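Local coordinates for Nrps/pks (PDB 4OPE), which forms a ketosynthase domain of the oxazolomycin assembly line of Streptomyces albus, which probably condenses acyl chains during polyketide synthesis, at residues I91-R96 and R574-A579; F76-M79 and S84-E87; E95-Q100 and V203-H208. All blocks are in the same frame, centred on the assembly; numbering follows the deposited sequence.

Interaction 1: I91-R96 and R574-A579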
ATOM      1  N   ILE A  91       9.253 -17.522  -4.844  1.00 44.41           N
ATOM      2  CA  ILE A  91       8.894 -16.155  -4.525  1.00 45.26           C
ATOM      3  C   ILE A  91       9.934 -15.146  -4.990  1.00 43.25           C
ATOM      4  O   ILE A  91      11.115 -15.454  -5.127  1.00 37.95           O
ATOM      5  CB  ILE A  91       8.589 -15.948  -3.047  1.00 47.43           C
ATOM      6  CG1 ILE A  91       9.876 -15.845  -2.273  1.00 50.51           C
ATOM      7  CG2 ILE A  91       7.719 -17.086  -2.557  1.00 48.94           C
ATOM      8  CD1 ILE A  91       9.682 -15.629  -0.791  1.00 54.64           C
ATOM      9  N   ASP A  92       9.417 -13.938  -5.220  1.00 43.51           N
ATOM     10  CA  ASP A  92      10.121 -12.801  -5.795  1.00 43.30           C
ATOM     11  C   ASP A  92      11.301 -12.454  -4.926  1.00 41.40           C
ATOM     12  O   ASP A  92      11.172 -12.465  -3.721  1.00 45.07           O
ATOM     13  CB  ASP A  92       9.158 -11.608  -5.808  1.00 44.66           C
ATOM     14  CG  ASP A  92       9.587 -10.511  -6.744  1.00 46.18           C
ATOM     15  OD1 ASP A  92      10.728 -10.005  -6.623  1.00 43.77           O
ATOM     16  OD2 ASP A  92       8.746 -10.140  -7.594  1.00 46.40           O
ATOM     17  N   PRO A  93      12.450 -12.104  -5.525  1.00 38.53           N
ATOM     18  CA  PRO A  93      13.603 -11.712  -4.745  1.00 38.03           C
ATOM     19  C   PRO A  93      13.391 -10.460  -3.914  1.00 39.09           C
ATOM     20  O   PRO A  93      14.104 -10.235  -2.972  1.00 43.01           O
ATOM     21  CB  PRO A  93      14.688 -11.485  -5.812  1.00 37.55           C
ATOM     22  CG  PRO A  93      13.991 -11.402  -7.082  1.00 36.21           C
ATOM     23  CD  PRO A  93      12.808 -12.281  -6.930  1.00 37.22           C
ATOM     24  N   GLN A  94      12.400  -9.653  -4.246  1.00 41.66           N
ATOM     25  CA  GLN A  94      12.052  -8.506  -3.416  1.00 39.99           C
ATOM     26  C   GLN A  94      11.654  -8.985  -2.023  1.00 39.78           C
ATOM     27  O   GLN A  94      12.084  -8.417  -1.046  1.00 41.95           O
ATOM     28  CB  GLN A  94      10.957  -7.654  -4.083  1.00 38.39           C
ATOM     29  CG  GLN A  94      11.424  -7.089  -5.422  1.00 39.82           C
ATOM     30  CD  GLN A  94      10.374  -6.318  -6.238  1.00 40.11           C
ATOM     31  OE1 GLN A  94      10.737  -5.523  -7.128  1.00 41.43           O
ATOM     32  NE2 GLN A  94       9.101  -6.556  -5.969  1.00 36.65           N
ATOM     33  N   GLU A  95      10.841 -10.021  -1.927  1.00 39.30           N
ATOM     34  CA  GLU A  95      10.446 -10.557  -0.616  1.00 41.10           C
ATOM     35  C   GLU A  95      11.652 -11.089   0.170  1.00 39.45           C
ATOM     36  O   GLU A  95      11.816 -10.847   1.331  1.00 37.23           O
ATOM     37  CB  GLU A  95       9.429 -11.672  -0.815  1.00 43.26           C
ATOM     38  CG  GLU A  95       8.785 -12.201   0.456  1.00 48.47           C
ATOM     39  CD  GLU A  95       7.552 -13.085   0.194  1.00 52.91           C
ATOM     40  OE1 GLU A  95       7.235 -13.435  -0.966  1.00 53.57           O
ATOM     41  OE2 GLU A  95       6.885 -13.454   1.170  1.00 60.34           O
ATOM     42  N   ARG A  96      12.549 -11.753  -0.505  1.00 38.84           N
ATOM     43  CA  ARG A  96      13.666 -12.349   0.172  1.00 39.69           C
ATOM     44  C   ARG A  96      14.679 -11.331   0.649  1.00 38.50           C
ATOM     45  O   ARG A  96      15.195 -11.400   1.759  1.00 35.98           O
ATOM     46  CB  ARG A  96      14.348 -13.296  -0.780  1.00 42.06           C
ATOM     47  CG  ARG A  96      13.401 -14.329  -1.409  1.00 43.55           C
ATOM     48  CD  ARG A  96      14.195 -15.296  -2.248  1.00 42.02           C
ATOM     49  NE  ARG A  96      13.696 -15.401  -3.602  1.00 39.20           N
ATOM     50  CZ  ARG A  96      14.463 -15.507  -4.669  1.00 37.79           C
ATOM     51  NH1 ARG A  96      15.791 -15.439  -4.594  1.00 39.39           N
ATOM     52  NH2 ARG A  96      13.889 -15.658  -5.830  1.00 38.79           N
ATOM     53  N   ARG A 574      21.732 -19.889  -4.045  1.00 53.05           N
ATOM     54  CA  ARG A 574      21.025 -19.507  -5.247  1.00 49.38           C
ATOM     55  C   ARG A 574      19.569 -19.972  -5.133  1.00 48.32           C
ATOM     56  O   ARG A 574      19.299 -21.119  -4.824  1.00 51.95           O
ATOM     57  CB  ARG A 574      21.740 -20.109  -6.443  1.00 49.51           C
ATOM     58  CG  ARG A 574      20.993 -19.958  -7.739  1.00 54.90           C
ATOM     59  CD  ARG A 574      21.893 -20.020  -8.976  1.00 54.59           C
ATOM     60  NE  ARG A 574      21.086 -19.680 -10.139  1.00 55.72           N
ATOM     61  CZ  ARG A 574      20.989 -18.470 -10.668  1.00 57.07           C
ATOM     62  NH1 ARG A 574      20.190 -18.288 -11.707  1.00 58.42           N
ATOM     63  NH2 ARG A 574      21.674 -17.442 -10.171  1.00 56.09           N
ATOM     64  N   CYS A 575      18.635 -19.058  -5.316  1.00 44.92           N
ATOM     65  CA  CYS A 575      17.216 -19.394  -5.392  1.00 45.92           C
ATOM     66  C   CYS A 575      16.632 -18.625  -6.573  1.00 45.40           C
ATOM     67  O   CYS A 575      16.256 -17.439  -6.493  1.00 42.48           O
ATOM     68  CB  CYS A 575      16.471 -19.054  -4.090  1.00 47.14           C
ATOM     69  SG  CYS A 575      17.262 -19.724  -2.601  1.00 51.38           S
ATOM     70  N   TRP A 576      16.641 -19.296  -7.712  1.00 46.95           N
ATOM     71  CA  TRP A 576      16.144 -18.707  -8.936  1.00 47.85           C
ATOM     72  C   TRP A 576      15.417 -19.820  -9.622  1.00 48.24           C
ATOM     73  O   TRP A 576      15.919 -20.940  -9.657  1.00 49.35           O
ATOM     74  CB  TRP A 576      17.280 -18.151  -9.789  1.00 48.15           C
ATOM     75  CG  TRP A 576      16.860 -16.998 -10.694  1.00 50.44           C
ATOM     76  CD1 TRP A 576      16.716 -17.039 -12.041  1.00 51.52           C
ATOM     77  CD2 TRP A 576      16.537 -15.647 -10.303  1.00 49.91           C
ATOM     78  NE1 TRP A 576      16.351 -15.810 -12.523  1.00 50.59           N
ATOM     79  CE2 TRP A 576      16.223 -14.936 -11.484  1.00 47.87           C
ATOM     80  CE3 TRP A 576      16.485 -14.974  -9.077  1.00 49.27           C
ATOM     81  CZ2 TRP A 576      15.875 -13.586 -11.486  1.00 45.39           C
ATOM     82  CZ3 TRP A 576      16.124 -13.614  -9.076  1.00 48.62           C
ATOM     83  CH2 TRP A 576      15.827 -12.940 -10.280  1.00 46.45           C
ATOM     84  N   LEU A 577      14.213 -19.540 -10.111  1.00 49.03           N
ATOM     85  CA  LEU A 577      13.443 -20.583 -10.742  1.00 51.73           C
ATOM     86  C   LEU A 577      14.324 -21.132 -11.870  1.00 54.32           C
ATOM     87  O   LEU A 577      15.120 -20.395 -12.445  1.00 59.38           O
ATOM     88  CB  LEU A 577      12.108 -20.048 -11.252  1.00 50.79           C
ATOM     89  CG  LEU A 577      11.063 -21.111 -11.611  1.00 50.37           C
ATOM     90  CD1 LEU A 577      10.438 -21.757 -10.379  1.00 49.83           C
ATOM     91  CD2 LEU A 577       9.974 -20.524 -12.490  1.00 49.35           C
ATOM     92  N   PRO A 578      14.278 -22.444 -12.121  1.00 58.19           N
ATOM     93  CA  PRO A 578      15.076 -22.948 -13.254  1.00 57.95           C
ATOM     94  C   PRO A 578      14.507 -22.518 -14.582  1.00 57.01           C
ATOM     95  O   PRO A 578      15.267 -22.266 -15.526  1.00 52.95           O
ATOM     96  CB  PRO A 578      14.977 -24.449 -13.091  1.00 59.16           C
ATOM     97  CG  PRO A 578      14.856 -24.623 -11.607  1.00 60.16           C
ATOM     98  CD  PRO A 578      13.892 -23.538 -11.212  1.00 59.38           C
ATOM     99  N   ALA A 579      13.176 -22.405 -14.631  1.00 58.58           N
ATOM    100  CA  ALA A 579      12.473 -21.888 -15.820  1.00 57.78           C
ATOM    101  C   ALA A 579      12.847 -20.433 -16.206  1.00 61.01           C
ATOM    102  O   ALA A 579      12.661 -20.024 -17.364  1.00 58.67           O
ATOM    103  CB  ALA A 579      10.982 -22.012 -15.626  1.00 54.78           C
TER

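Interaction 2: F76-M79 and S84-E87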
ATOM      1  N   PHE A  76      19.907 -16.105  -1.253  1.00 41.78           N
ATOM      2  CA  PHE A  76      19.067 -16.111  -0.099  1.00 41.66           C
ATOM      3  C   PHE A  76      19.577 -17.190   0.871  1.00 43.35           C
ATOM      4  O   PHE A  76      20.298 -18.121   0.449  1.00 41.74           O
ATOM      5  CB  PHE A  76      17.629 -16.412  -0.520  1.00 40.19           C
ATOM      6  CG  PHE A  76      16.621 -16.157   0.554  1.00 38.47           C
ATOM      7  CD1 PHE A  76      16.693 -15.024   1.344  1.00 38.01           C
ATOM      8  CD2 PHE A  76      15.640 -17.064   0.793  1.00 39.29           C
ATOM      9  CE1 PHE A  76      15.772 -14.796   2.349  1.00 39.25           C
ATOM     10  CE2 PHE A  76      14.686 -16.847   1.779  1.00 42.03           C
ATOM     11  CZ  PHE A  76      14.736 -15.691   2.550  1.00 40.91           C
ATOM     12  N   ASP A  77      19.212 -17.022   2.148  1.00 41.85           N
ATOM     13  CA  ASP A  77      19.491 -17.951   3.237  1.00 43.50           C
ATOM     14  C   ASP A  77      18.130 -18.474   3.746  1.00 42.53           C
ATOM     15  O   ASP A  77      17.609 -18.033   4.793  1.00 38.02           O
ATOM     16  CB  ASP A  77      20.273 -17.210   4.325  1.00 44.83           C
ATOM     17  CG  ASP A  77      20.811 -18.112   5.413  1.00 47.99           C
ATOM     18  OD1 ASP A  77      20.403 -19.285   5.439  1.00 50.91           O
ATOM     19  OD2 ASP A  77      21.657 -17.633   6.245  1.00 45.80           O
ATOM     20  N   PRO A  78      17.545 -19.420   2.997  1.00 40.84           N
ATOM     21  CA  PRO A  78      16.183 -19.900   3.319  1.00 41.81           C
ATOM     22  C   PRO A  78      16.110 -20.615   4.678  1.00 44.69           C
ATOM     23  O   PRO A  78      15.074 -20.530   5.389  1.00 42.49           O
ATOM     24  CB  PRO A  78      15.858 -20.886   2.192  1.00 40.54           C
ATOM     25  CG  PRO A  78      17.158 -21.157   1.501  1.00 41.38           C
ATOM     26  CD  PRO A  78      18.106 -20.031   1.782  1.00 39.95           C
HETATM   27  N   MSE A  79      17.195 -21.310   5.022  1.00 44.61           N
HETATM   28  CA  MSE A  79      17.234 -22.089   6.253  1.00 47.20           C
HETATM   29  C   MSE A  79      17.163 -21.129   7.406  1.00 47.10           C
HETATM   30  O   MSE A  79      16.601 -21.460   8.452  1.00 49.28           O
HETATM   31  CB  MSE A  79      18.461 -22.991   6.375  1.00 48.04           C
HETATM   32  CG  MSE A  79      18.578 -24.101   5.319  1.00 53.74           C
HETATM   33 SE   MSE A  79      17.004 -25.312   5.144  0.57 59.53          SE
HETATM   34  CE  MSE A  79      16.933 -25.365   3.165  1.00 60.74           C
ATOM     35  N   SER A  84      11.674 -23.590   2.919  1.00 52.21           N
ATOM     36  CA  SER A  84      12.296 -24.534   2.015  1.00 49.75           C
ATOM     37  C   SER A  84      12.980 -23.817   0.873  1.00 48.28           C
ATOM     38  O   SER A  84      12.558 -22.730   0.456  1.00 44.68           O
ATOM     39  CB  SER A  84      11.228 -25.440   1.430  1.00 48.99           C
ATOM     40  OG  SER A  84      10.273 -24.662   0.747  1.00 51.63           O
ATOM     41  N   GLN A  85      14.018 -24.463   0.361  1.00 49.26           N
ATOM     42  CA  GLN A  85      14.686 -24.046  -0.865  1.00 51.54           C
ATOM     43  C   GLN A  85      13.690 -23.854  -2.024  1.00 50.32           C
ATOM     44  O   GLN A  85      13.792 -22.901  -2.784  1.00 49.06           O
ATOM     45  CB  GLN A  85      15.741 -25.090  -1.241  1.00 53.17           C
ATOM     46  CG  GLN A  85      16.266 -25.000  -2.664  1.00 55.42           C
ATOM     47  CD  GLN A  85      17.061 -23.743  -2.892  1.00 57.66           C
ATOM     48  OE1 GLN A  85      17.679 -23.220  -1.967  1.00 58.45           O
ATOM     49  NE2 GLN A  85      17.059 -23.247  -4.129  1.00 58.96           N
ATOM     50  N   VAL A  86      12.746 -24.775  -2.147  1.00 51.70           N
ATOM     51  CA  VAL A  86      11.813 -24.762  -3.254  1.00 52.83           C
ATOM     52  C   VAL A  86      10.885 -23.574  -3.111  1.00 50.36           C
ATOM     53  O   VAL A  86      10.660 -22.851  -4.082  1.00 48.56           O
ATOM     54  CB  VAL A  86      11.069 -26.145  -3.455  1.00 56.22           C
ATOM     55  CG1 VAL A  86       9.573 -26.014  -3.768  1.00 56.07           C
ATOM     56  CG2 VAL A  86      11.733 -26.923  -4.597  1.00 58.91           C
ATOM     57  N   GLU A  87      10.350 -23.358  -1.920  1.00 48.45           N
ATOM     58  CA  GLU A  87       9.520 -22.193  -1.729  1.00 49.37           C
ATOM     59  C   GLU A  87      10.300 -20.923  -2.141  1.00 46.92           C
ATOM     60  O   GLU A  87       9.761 -20.066  -2.826  1.00 47.05           O
ATOM     61  CB  GLU A  87       9.007 -22.088  -0.290  1.00 52.48           C
ATOM     62  CG  GLU A  87       8.260 -20.780  -0.035  1.00 58.69           C
ATOM     63  CD  GLU A  87       7.267 -20.824   1.135  1.00 66.32           C
ATOM     64  OE1 GLU A  87       7.534 -21.496   2.180  1.00 72.36           O
ATOM     65  OE2 GLU A  87       6.210 -20.149   1.001  1.00 63.84           O
TER

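Interaction 3: E95-Q100 and V203-H208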
ATOM      1  N   GLU A  95      10.841 -10.021  -1.927  1.00 39.30           N
ATOM      2  CA  GLU A  95      10.446 -10.557  -0.616  1.00 41.10           C
ATOM      3  C   GLU A  95      11.652 -11.089   0.170  1.00 39.45           C
ATOM      4  O   GLU A  95      11.816 -10.847   1.331  1.00 37.23           O
ATOM      5  CB  GLU A  95       9.429 -11.672  -0.815  1.00 43.26           C
ATOM      6  CG  GLU A  95       8.785 -12.201   0.456  1.00 48.47           C
ATOM      7  CD  GLU A  95       7.552 -13.085   0.194  1.00 52.91           C
ATOM      8  OE1 GLU A  95       7.235 -13.435  -0.966  1.00 53.57           O
ATOM      9  OE2 GLU A  95       6.885 -13.454   1.170  1.00 60.34           O
ATOM     10  N   ARG A  96      12.549 -11.753  -0.505  1.00 38.84           N
ATOM     11  CA  ARG A  96      13.666 -12.349   0.172  1.00 39.69           C
ATOM     12  C   ARG A  96      14.679 -11.331   0.649  1.00 38.50           C
ATOM     13  O   ARG A  96      15.195 -11.400   1.759  1.00 35.98           O
ATOM     14  CB  ARG A  96      14.348 -13.296  -0.780  1.00 42.06           C
ATOM     15  CG  ARG A  96      13.401 -14.329  -1.409  1.00 43.55           C
ATOM     16  CD  ARG A  96      14.195 -15.296  -2.248  1.00 42.02           C
ATOM     17  NE  ARG A  96      13.696 -15.401  -3.602  1.00 39.20           N
ATOM     18  CZ  ARG A  96      14.463 -15.507  -4.669  1.00 37.79           C
ATOM     19  NH1 ARG A  96      15.791 -15.439  -4.594  1.00 39.39           N
ATOM     20  NH2 ARG A  96      13.889 -15.658  -5.830  1.00 38.79           N
ATOM     21  N   ILE A  97      14.980 -10.386  -0.219  1.00 38.82           N
ATOM     22  CA  ILE A  97      15.978  -9.387   0.076  1.00 36.73           C
ATOM     23  C   ILE A  97      15.509  -8.464   1.174  1.00 34.99           C
ATOM     24  O   ILE A  97      16.285  -8.073   2.054  1.00 35.89           O
ATOM     25  CB  ILE A  97      16.320  -8.622  -1.192  1.00 37.91           C
ATOM     26  CG1 ILE A  97      17.138  -9.563  -2.077  1.00 39.59           C
ATOM     27  CG2 ILE A  97      17.078  -7.344  -0.858  1.00 38.41           C
ATOM     28  CD1 ILE A  97      17.562  -8.957  -3.389  1.00 41.84           C
ATOM     29  N   PHE A  98      14.242  -8.109   1.137  1.00 31.74           N
ATOM     30  CA  PHE A  98      13.723  -7.269   2.174  1.00 31.67           C
ATOM     31  C   PHE A  98      13.796  -7.927   3.576  1.00 31.61           C
ATOM     32  O   PHE A  98      13.970  -7.250   4.583  1.00 29.25           O
ATOM     33  CB  PHE A  98      12.305  -6.853   1.840  1.00 31.99           C
ATOM     34  CG  PHE A  98      11.809  -5.734   2.660  1.00 31.96           C
ATOM     35  CD1 PHE A  98      12.431  -4.504   2.621  1.00 32.80           C
ATOM     36  CD2 PHE A  98      10.749  -5.892   3.472  1.00 33.80           C
ATOM     37  CE1 PHE A  98      11.988  -3.441   3.398  1.00 32.87           C
ATOM     38  CE2 PHE A  98      10.296  -4.826   4.255  1.00 34.88           C
ATOM     39  CZ  PHE A  98      10.925  -3.605   4.217  1.00 32.71           C
ATOM     40  N   LEU A  99      13.694  -9.241   3.630  1.00 30.96           N
ATOM     41  CA  LEU A  99      13.849  -9.922   4.889  1.00 31.83           C
ATOM     42  C   LEU A  99      15.252  -9.732   5.441  1.00 32.12           C
ATOM     43  O   LEU A  99      15.445  -9.392   6.623  1.00 32.16           O
ATOM     44  CB  LEU A  99      13.597 -11.395   4.726  1.00 33.70           C
ATOM     45  CG  LEU A  99      12.190 -11.877   4.931  1.00 36.18           C
ATOM     46  CD1 LEU A  99      12.164 -13.295   4.413  1.00 38.37           C
ATOM     47  CD2 LEU A  99      11.780 -11.841   6.394  1.00 36.83           C
ATOM     48  N   GLN A 100      16.248  -9.916   4.589  1.00 31.95           N
ATOM     49  CA  GLN A 100      17.612  -9.676   5.036  1.00 32.60           C
ATOM     50  C   GLN A 100      17.828  -8.202   5.411  1.00 31.61           C
ATOM     51  O   GLN A 100      18.483  -7.915   6.411  1.00 31.87           O
ATOM     52  CB  GLN A 100      18.615 -10.184   4.018  1.00 33.85           C
ATOM     53  CG  GLN A 100      18.427 -11.695   3.737  1.00 37.08           C
ATOM     54  CD  GLN A 100      19.386 -12.231   2.661  1.00 39.49           C
ATOM     55  OE1 GLN A 100      19.804 -11.496   1.816  1.00 39.28           O
ATOM     56  NE2 GLN A 100      19.680 -13.516   2.677  1.00 42.46           N
ATOM     57  N   VAL A 203      11.583  -1.654  -1.721  1.00 29.08           N
ATOM     58  CA  VAL A 203      12.439  -2.593  -2.377  1.00 30.32           C
ATOM     59  C   VAL A 203      12.074  -2.629  -3.822  1.00 30.82           C
ATOM     60  O   VAL A 203      10.901  -2.497  -4.145  1.00 33.16           O
ATOM     61  CB  VAL A 203      12.355  -3.989  -1.743  1.00 31.46           C
ATOM     62  CG1 VAL A 203      10.949  -4.465  -1.648  1.00 32.85           C
ATOM     63  CG2 VAL A 203      13.155  -4.997  -2.545  1.00 33.22           C
ATOM     64  N   ASN A 204      13.080  -2.774  -4.682  1.00 29.80           N
ATOM     65  CA  ASN A 204      12.856  -2.915  -6.092  1.00 30.47           C
ATOM     66  C   ASN A 204      13.942  -3.773  -6.748  1.00 31.33           C
ATOM     67  O   ASN A 204      15.128  -3.472  -6.623  1.00 29.55           O
ATOM     68  CB  ASN A 204      12.859  -1.526  -6.680  1.00 31.77           C
ATOM     69  CG  ASN A 204      12.444  -1.503  -8.126  1.00 32.23           C
ATOM     70  OD1 ASN A 204      11.284  -1.773  -8.438  1.00 35.19           O
ATOM     71  ND2 ASN A 204      13.372  -1.124  -9.017  1.00 31.87           N
ATOM     72  N   VAL A 205      13.530  -4.834  -7.441  1.00 33.95           N
ATOM     73  CA  VAL A 205      14.451  -5.686  -8.200  1.00 35.45           C
ATOM     74  C   VAL A 205      14.041  -5.801  -9.641  1.00 35.94           C
ATOM     75  O   VAL A 205      12.901  -6.068  -9.923  1.00 36.66           O
ATOM     76  CB  VAL A 205      14.516  -7.109  -7.633  1.00 36.61           C
ATOM     77  CG1 VAL A 205      15.471  -7.951  -8.440  1.00 36.56           C
ATOM     78  CG2 VAL A 205      15.002  -7.091  -6.197  1.00 37.16           C
ATOM     79  N   SER A 206      14.998  -5.613 -10.539  1.00 38.60           N
ATOM     80  CA  SER A 206      14.818  -5.728 -11.985  1.00 40.67           C
ATOM     81  C   SER A 206      15.071  -7.163 -12.427  1.00 41.22           C
ATOM     82  O   SER A 206      16.135  -7.499 -12.985  1.00 41.90           O
ATOM     83  CB  SER A 206      15.835  -4.856 -12.699  1.00 41.89           C
ATOM     84  OG  SER A 206      15.615  -3.508 -12.382  1.00 44.02           O
ATOM     85  N   SER A 207      14.083  -7.990 -12.179  1.00 39.49           N
ATOM     86  CA  SER A 207      14.196  -9.420 -12.364  1.00 42.11           C
ATOM     87  C   SER A 207      13.890  -9.869 -13.785  1.00 42.04           C
ATOM     88  O   SER A 207      14.324 -10.934 -14.168  1.00 42.00           O
ATOM     89  CB  SER A 207      13.198 -10.116 -11.441  1.00 42.60           C
ATOM     90  OG  SER A 207      11.882  -9.793 -11.870  1.00 45.28           O
ATOM     91  N   HIS A 208      13.126  -9.081 -14.539  1.00 41.57           N
ATOM     92  CA  HIS A 208      12.622  -9.525 -15.809  1.00 43.23           C
ATOM     93  C   HIS A 208      12.794  -8.457 -16.882  1.00 43.93           C
ATOM     94  O   HIS A 208      12.587  -7.283 -16.620  1.00 45.38           O
ATOM     95  CB  HIS A 208      11.157  -9.843 -15.620  1.00 46.11           C
ATOM     96  CG  HIS A 208      10.569 -10.723 -16.674  1.00 47.31           C
ATOM     97  ND1 HIS A 208      10.287 -10.269 -17.935  1.00 47.93           N
ATOM     98  CD2 HIS A 208      10.144 -12.003 -16.636  1.00 48.50           C
ATOM     99  CE1 HIS A 208       9.735 -11.233 -18.644  1.00 49.36           C
ATOM    100  NE2 HIS A 208       9.628 -12.296 -17.874  1.00 49.81           N
TER

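Interaction 1: I91-R96 and R574-A579
Pro93 and Cys575 mark the closest backbone approach of 91-96 and 574-579, yet their CA atoms are 8.5 Å apart, so side chains bridge the two segments. Arg96 reaches across to the backbone of Cys575. Its CG is anti to the carbonyl carbon (chi1 -53°), and the chain bends at chi3, which brings the guanidinium back to the backbone just before its own helix. There NE and NH2 grip one atom, Ile91 O, side-on at 3.0 and 2.9 Å, and that oxygen lies in the guanidinium plane. The two bonds fix the rotation of the group. NH1 turns to the other segment and gives a weak bond to Cys575 O (2.8 Å, angle at the hydrogen 117°); the bend fits an oxygen that sits off the guanidinium plane. The two faces of the group are occupied by Pro93 CA and, opposite it, Cys575 CB, the latter 3.7 Å from Arg96 NH1. Segment 574-579 belongs to the C-terminal tail that returns to the ketosynthase core; Arg574 and Trp576 fall in a sequence resembling the YPFxxxRYW motif of the post-AT linker of modular synthases, which packs back on the ketosynthase. Trp576 brings CZ3 and CH2 of its six-membered ring obliquely to Pro93, with Pro93 CG to Trp576 CZ3 at 3.7 Å, while CE3 lies near the plane of the Arg96 guanidinium, at its rim. Tyr132 meets the same indole edge-to-face. With a leucine in place of Arg96, Ile91 O would probably be left without these two donors and Cys575 O without the weak bond, loosening the link between helix and tail. Just before helix 93-108, Asp92 is the N-cap residue, its OD1 accepting from Gln94 N at 2.9 Å in a nearly straight bond (173°).

Interaction 2: F76-M79 and S84-E87
Pro78 and Gln85 bring the two backbones within 6.1 Å, CA to CA, as the chain leaves strand 75-76, turns round in four intervening residues and enters helix 85-90. The contact amounts to loose packing, with a summed buried surface of 130 Å². The Pro78 ring is the central surface. Its CB faces the backbone oxygen of Ser84 at 4.2 Å, and its CG approaches Gln85 OE1 at 4.1 Å. The pyrrolidine and the glutamine chain run alongside one another, pointing the same way. With CG anti to the backbone N (chi1 165°), Gln85 then bends at chi2, and this fold brings its amide oxygen beside the proline. The amide nitrogen on the other branch bonds to Arg574 O in the C-terminal tail and to Glu89 OE1 a turn along the helix, so the amide rotation is set by its NE2 partners while OE1 faces Pro78. Met79, present as selenomethionine, has a chain bent at chi2 and chi3, which curls its CE toward Gln85 N at 4.1 Å. At the helix entrance Ser84 is the N-cap: its OG accepts from Glu87 N at 3.0 Å with an angle of 153° at the hydrogen, satisfying an amide of the first turn. This is a short strand-to-helix connection in the N-terminal half of a thiolase-type ketosynthase. On the strand side Asp77 takes part in the same turn, with OD1 accepting from Phe80 N and OD2 from Ala571 N, a residue of the returning tail. Phe76 pairs its backbone with Glu573; its ring meets that of Phe81 with the planes near parallel, and its side chain also touches Arg96, Leu99 and Gln100 of helix 93-108.

Interaction 3: E95-Q100 and V203-H208
Ile97 and Phe98 of helix 93-108 pack against Val203 and Val205, a helix-on-sheet contact of the N-terminal half of the thiolase-type core, at the end of strand 197-204 and in the loop just beyond it. The backbones come nearest at Phe98 and Val203, whose CA atoms are 6.7 Å apart. Two apolar touches carry the contact and fall on successive residues of the helix. The Ile97 chain is extended at chi2 (180°), so its terminal CD1 reaches out to Val205 CG2 at 4.2 Å. Phe98 has its ring anti to the backbone N (chi1 -166°), and CD1 meets Val203 CB at 4.4 Å, the valine approaching obliquely. Val203 and Val205 point to the helix, whereas Asn204 between them faces elsewhere, the alternation expected of extended chain. Beyond Val205 the chain turns sharply: Ser206 is the centre of an inverse gamma turn, with a weak Ser207 N to Val205 O bond of 3.2 Å. Around this layer, Val155 and Val159 of helix 152-163 also touch Phe98, and Ser243 on the adjacent antiparallel strand 242-250 touches Ile97, Phe98 and Val203. Val203 pairs on its other flank with Gly126 of strand 121-126, and at the far end of the loop His208 packs on Leu141 of the second subunit.

Following the chain from the N terminus, interaction 2 comes first and closes the short connection between strand 75-76 and helix 85-90, with four residues between its segments. Helix 93-108 comes next and serves both other contacts, which share Glu95 and Arg96: interaction 3 closes about a hundred residues later at strand 197-204, and lies within the far longer span of interaction 1, which shuts only when the C-terminal tail returns at 574-579. The three adjoin. Cys575 SG packs on Phe76 CB (3.9 Å) between interactions 1 and 2, and Gln94 OE1 to Val205 N (2.9 Å) ties interaction 1 to interaction 3. Helix 93-108 thus lies between strand 197-204 and the tail, which also meets the 76-87 connection.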